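Side-chain contacts in dual specificity protein phosphatase 14 (Homo sapiens, PDB 2WGP), which removes phosphate from phosphotyrosine, phosphoserine and phosphothreonine in proteins, inactivating the MAP kinases ERK, JNK and p38: residues Leu46-Gly51 with Pro68-Val73; Asp94-Val99 with Thr106-Ala111. All coordinates share one frame; numbering follows the deposited sequence.

Contact 1: Leu46-Gly51 with Pro68-Val73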
# COMPACT_ATOMS: atom_id res chain seq x y z
N LEU A 46 19.91 40.00 11.59
CA LEU A 46 19.15 39.92 10.34
C LEU A 46 17.65 39.99 10.60
O LEU A 46 16.92 40.70 9.90
CB LEU A 46 19.50 38.61 9.59
CG LEU A 46 18.88 38.36 8.21
CD1 LEU A 46 19.80 38.91 7.14
CD2 LEU A 46 18.67 36.87 7.98
N LEU A 47 17.18 39.27 11.61
CA LEU A 47 15.76 39.26 11.92
C LEU A 47 15.28 40.60 12.54
O LEU A 47 14.21 41.10 12.18
CB LEU A 47 15.41 38.08 12.84
CG LEU A 47 15.78 36.67 12.36
CD1 LEU A 47 15.29 35.68 13.37
CD2 LEU A 47 15.24 36.33 10.96
N GLN A 48 16.08 41.17 13.44
CA GLN A 48 15.79 42.50 14.01
C GLN A 48 15.69 43.57 12.92
O GLN A 48 14.80 44.41 12.95
CB GLN A 48 16.84 42.88 15.05
CG GLN A 48 16.74 42.07 16.34
CD GLN A 48 17.70 42.56 17.42
OE1 GLN A 48 18.90 42.76 17.18
NE2 GLN A 48 17.16 42.75 18.62
N ALA A 49 16.59 43.48 11.94
CA ALA A 49 16.60 44.40 10.80
C ALA A 49 15.26 44.37 10.03
O ALA A 49 14.87 45.35 9.43
CB ALA A 49 17.76 44.08 9.87
N ARG A 50 14.56 43.23 10.09
CA ARG A 50 13.26 43.06 9.43
C ARG A 50 12.06 43.27 10.36
O ARG A 50 10.92 43.07 9.94
CB ARG A 50 13.20 41.66 8.82
CG ARG A 50 14.06 41.57 7.57
CD ARG A 50 14.60 40.18 7.34
NE ARG A 50 15.35 40.15 6.08
CZ ARG A 50 16.56 40.67 5.91
NH1 ARG A 50 17.23 41.22 6.92
NH2 ARG A 50 17.13 40.61 4.70
N GLY A 51 12.33 43.65 11.61
CA GLY A 51 11.28 43.83 12.61
C GLY A 51 10.58 42.56 13.04
O GLY A 51 9.47 42.60 13.55
N PRO A 68 16.21 35.92 23.54
CA PRO A 68 15.14 36.58 24.31
C PRO A 68 14.27 37.53 23.48
O PRO A 68 13.12 37.77 23.81
CB PRO A 68 15.90 37.35 25.40
CG PRO A 68 17.26 36.71 25.46
CD PRO A 68 17.55 36.29 24.05
N GLN A 69 14.84 38.04 22.39
CA GLN A 69 14.20 39.05 21.54
C GLN A 69 12.99 38.53 20.77
O GLN A 69 12.21 39.33 20.25
CB GLN A 69 15.21 39.60 20.52
CG GLN A 69 16.26 40.49 21.14
CD GLN A 69 17.28 39.73 21.95
OE1 GLN A 69 17.54 38.57 21.69
NE2 GLN A 69 17.87 40.40 22.96
N PHE A 70 12.86 37.22 20.64
CA PHE A 70 11.80 36.67 19.84
C PHE A 70 10.94 35.76 20.66
O PHE A 70 11.41 35.12 21.61
CB PHE A 70 12.34 35.91 18.60
CG PHE A 70 13.42 36.64 17.89
CD1 PHE A 70 13.14 37.80 17.17
CD2 PHE A 70 14.73 36.18 17.94
CE1 PHE A 70 14.17 38.50 16.50
CE2 PHE A 70 15.76 36.86 17.28
CZ PHE A 70 15.47 38.02 16.55
N GLU A 71 9.68 35.73 20.28
CA GLU A 71 8.75 34.71 20.70
C GLU A 71 8.95 33.52 19.77
O GLU A 71 9.18 33.70 18.59
CB GLU A 71 7.33 35.28 20.56
CG GLU A 71 6.23 34.34 20.91
CD GLU A 71 4.87 34.94 20.60
OE1 GLU A 71 3.87 34.30 20.98
OE2 GLU A 71 4.79 36.03 19.98
N TYR A 72 8.92 32.31 20.30
CA TYR A 72 9.13 31.12 19.47
C TYR A 72 7.91 30.21 19.50
O TYR A 72 7.33 29.98 20.58
CB TYR A 72 10.34 30.31 19.96
CG TYR A 72 11.67 30.94 19.65
CD1 TYR A 72 12.19 31.94 20.46
CD2 TYR A 72 12.42 30.52 18.56
CE1 TYR A 72 13.40 32.51 20.19
CE2 TYR A 72 13.62 31.11 18.26
CZ TYR A 72 14.11 32.10 19.08
OH TYR A 72 15.33 32.68 18.82
N VAL A 73 7.55 29.68 18.32
CA VAL A 73 6.49 28.69 18.16
C VAL A 73 7.04 27.48 17.40
O VAL A 73 7.48 27.60 16.27
CB VAL A 73 5.28 29.25 17.40
CG1 VAL A 73 4.18 28.17 17.25
CG2 VAL A 73 4.72 30.52 18.10
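Leu47 and Phe70 carry the apolar part of this contact, both buried and crossing at about a right angle. The leucine approaches with two carbons: its CB meets the far end of the ring at Phe70 CZ, 3.7 Å away, while its methyl CD1 rides over one face as a CH-pi contact, 4.3 Å from the centroid of the Phe70 ring and 23° off the ring normal. That methyl sits toward the rim. The opposite face of the same ring is covered from within its own segment by Gln69 CB, which lies over the ring centre, so a flat aromatic suits a slot between a helix side chain and its own neighbour. An alanine in place of this phenylalanine would remove the ring, and the Leu47 methyl would probably lose the face it rests on, with a gap opening beneath the helix.

The polar residues meet at the margin through van der Waals contact. Gln48 has CG anti to its carbonyl carbon (chi1 -71°) and runs on extended, which carries its amide outward until NE2 lies 3.5 Å from Gln69 CG; the two amide planes are turned 73° apart. Glutamines suit this partly exposed border: Gln69 offers an aliphatic CG to pack against, and Gln48 is long enough to bring NE2 to it.

Beyond Gln48 the helix ends in a Schellman motif, with glycine at Gly51 taking the positive phi. The contact joins the end of helix 44-49 to the turn entering strand 71-74, an edge strand of the mixed sheet, and Ile55 of the adjacent strand 54-57 packs on both Leu47 and Phe70.

Contact 2: Asp94-Val99 with Thr106-Ala111; sequences DKIHSV and TLVHCA. With PO4 (phosphate ion), chain C.
A water joins Thr106 to the helix across this otherwise apolar interface: it donates to Ile96 O at 2.8 Å and also hydrogen-bonds Thr106 OG1 at 2.8 Å. The hydroxyl, anti to its own carbonyl carbon (chi1 -58°), lies against Val99, whose CG1 is 3.4 Å from Thr106 OG1. Threonine suits this buried place because its oxygen holds the water while its methyl serves the core: Thr106 CG2 lies 4.1 Å from Ile96 CG1. Farther along the strand, Ile96 reaches out with its terminal methyl, CD1, to meet Val108 CG2 at 3.8 Å; branched aliphatics fill the space between helix and strand, and Leu33 of strand 33-36 touches both.

His109 ND1 donates an almost straight bond of 2.9 Å to Cys110 O, with the oxygen in the imidazole plane, which probably helps hold the start of the phosphate-binding loop. Cys110 is the nucleophile that forms the phosphocysteine intermediate, and a phosphate ion lies beside it, bound by Ala111 N and, farther on, by Ala112 N, Val114 N, Ser115 N and Arg116 NE. Strand 106-109, the P-loop of the HCX5R signature (His109 to Arg116) and helix 116-129 make the strand-loop-helix unit of the protein tyrosine phosphatase active site.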
# COMPACT_ATOMS: atom_id res chain seq x y z
N ASP A 94 -3.47 31.92 12.11
CA ASP A 94 -3.97 32.78 13.19
C ASP A 94 -2.85 33.48 13.98
O ASP A 94 -2.99 34.65 14.33
CB ASP A 94 -4.86 31.97 14.14
CG ASP A 94 -6.17 31.54 13.50
OD1 ASP A 94 -6.45 31.95 12.35
OD2 ASP A 94 -6.92 30.80 14.17
N LYS A 95 -1.76 32.79 14.23
CA LYS A 95 -0.61 33.37 14.93
C LYS A 95 0.07 34.50 14.12
O LYS A 95 0.31 35.59 14.65
CB LYS A 95 0.41 32.30 15.32
CG LYS A 95 1.62 32.83 16.10
CD LYS A 95 1.22 33.56 17.37
CE LYS A 95 2.40 33.92 18.25
NZ LYS A 95 1.91 34.61 19.52
N ILE A 96 0.29 34.23 12.83
CA ILE A 96 0.84 35.24 11.92
C ILE A 96 -0.06 36.47 11.94
O ILE A 96 0.44 37.58 12.02
CB ILE A 96 1.04 34.73 10.45
CG1 ILE A 96 2.05 33.57 10.41
CG2 ILE A 96 1.53 35.88 9.55
CD1 ILE A 96 1.98 32.63 9.13
N HIS A 97 -1.37 36.25 11.89
CA HIS A 97 -2.35 37.35 11.90
C HIS A 97 -2.32 38.10 13.24
O HIS A 97 -2.34 39.33 13.26
CB HIS A 97 -3.76 36.79 11.61
CG HIS A 97 -4.84 37.82 11.60
ND1 HIS A 97 -4.94 38.78 10.62
CD2 HIS A 97 -5.88 38.04 12.45
CE1 HIS A 97 -5.99 39.55 10.86
NE2 HIS A 97 -6.58 39.12 11.96
N SER A 98 -2.31 37.36 14.34
CA SER A 98 -2.25 37.94 15.71
C SER A 98 -1.02 38.84 15.87
O SER A 98 -1.11 39.95 16.39
CB SER A 98 -2.18 36.82 16.76
OG SER A 98 -1.98 37.40 18.03
N VAL A 99 0.14 38.33 15.45
CA VAL A 99 1.41 39.08 15.52
C VAL A 99 1.36 40.35 14.68
O VAL A 99 1.75 41.44 15.14
CB VAL A 99 2.60 38.18 15.07
CG1 VAL A 99 3.87 39.01 14.85
CG2 VAL A 99 2.84 37.12 16.13
N THR A 106 6.44 37.94 11.64
CA THR A 106 6.73 36.54 11.85
C THR A 106 7.66 35.99 10.77
O THR A 106 7.48 36.24 9.58
CB THR A 106 5.41 35.71 11.91
OG1 THR A 106 4.56 36.22 12.96
CG2 THR A 106 5.70 34.24 12.15
N LEU A 107 8.66 35.21 11.21
CA LEU A 107 9.40 34.35 10.33
C LEU A 107 8.92 32.92 10.49
O LEU A 107 8.94 32.36 11.59
CB LEU A 107 10.88 34.41 10.61
CG LEU A 107 11.74 33.37 9.88
CD1 LEU A 107 11.87 33.69 8.36
CD2 LEU A 107 13.12 33.31 10.57
N VAL A 108 8.45 32.34 9.39
CA VAL A 108 8.14 30.92 9.36
C VAL A 108 9.31 30.27 8.65
O VAL A 108 9.56 30.56 7.46
CB VAL A 108 6.81 30.57 8.66
CG1 VAL A 108 6.57 29.04 8.75
CG2 VAL A 108 5.59 31.39 9.25
N HIS A 109 10.04 29.42 9.39
CA HIS A 109 11.21 28.74 8.83
C HIS A 109 11.06 27.23 8.92
O HIS A 109 10.32 26.69 9.77
CB HIS A 109 12.55 29.21 9.44
CG HIS A 109 12.93 28.56 10.75
ND1 HIS A 109 13.49 27.29 10.82
CD2 HIS A 109 12.86 29.02 12.02
CE1 HIS A 109 13.73 27.01 12.09
NE2 HIS A 109 13.36 28.03 12.84
N CYS A 110 11.76 26.55 8.03
CA CYS A 110 11.93 25.10 8.13
C CYS A 110 13.44 24.83 8.02
O CYS A 110 14.22 25.59 8.60
CB CYS A 110 11.07 24.40 7.08
SG CYS A 110 11.14 25.06 5.41
N ALA A 111 13.86 23.79 7.29
CA ALA A 111 15.27 23.49 7.09
C ALA A 111 15.74 24.15 5.79
O ALA A 111 16.57 25.05 5.81
CB ALA A 111 15.52 21.96 7.05
P PO4 C . 11.83 21.62 4.09
O1 PO4 C . 10.46 21.34 4.64
O2 PO4 C . 12.95 21.76 5.08
O3 PO4 C . 11.79 22.94 3.33
O4 PO4 C . 12.22 20.55 3.07
O HOH W 1 3.10 38.25 11.67

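Contacts 1 and 2 lie 11 Å apart between centres and follow one another along the chain, and both reach the same mixed sheet. Three contacts tie them directly. Lys95, on the helix of contact 2, forms a salt bridge through NZ to Glu71 OE1 at 2.5 Å; Lys95 CE also packs against Val73 CG2. Leu47 CD2 meets Leu107 CD2 at 3.7 Å, linking the helix of contact 1 to the strand that leads to Cys110. Only contact 2 includes the active site: its strand 106-109 runs on to the catalytic cysteine and the bound phosphate, whereas contact 1 lies away from that site, at the edge strand 71-74.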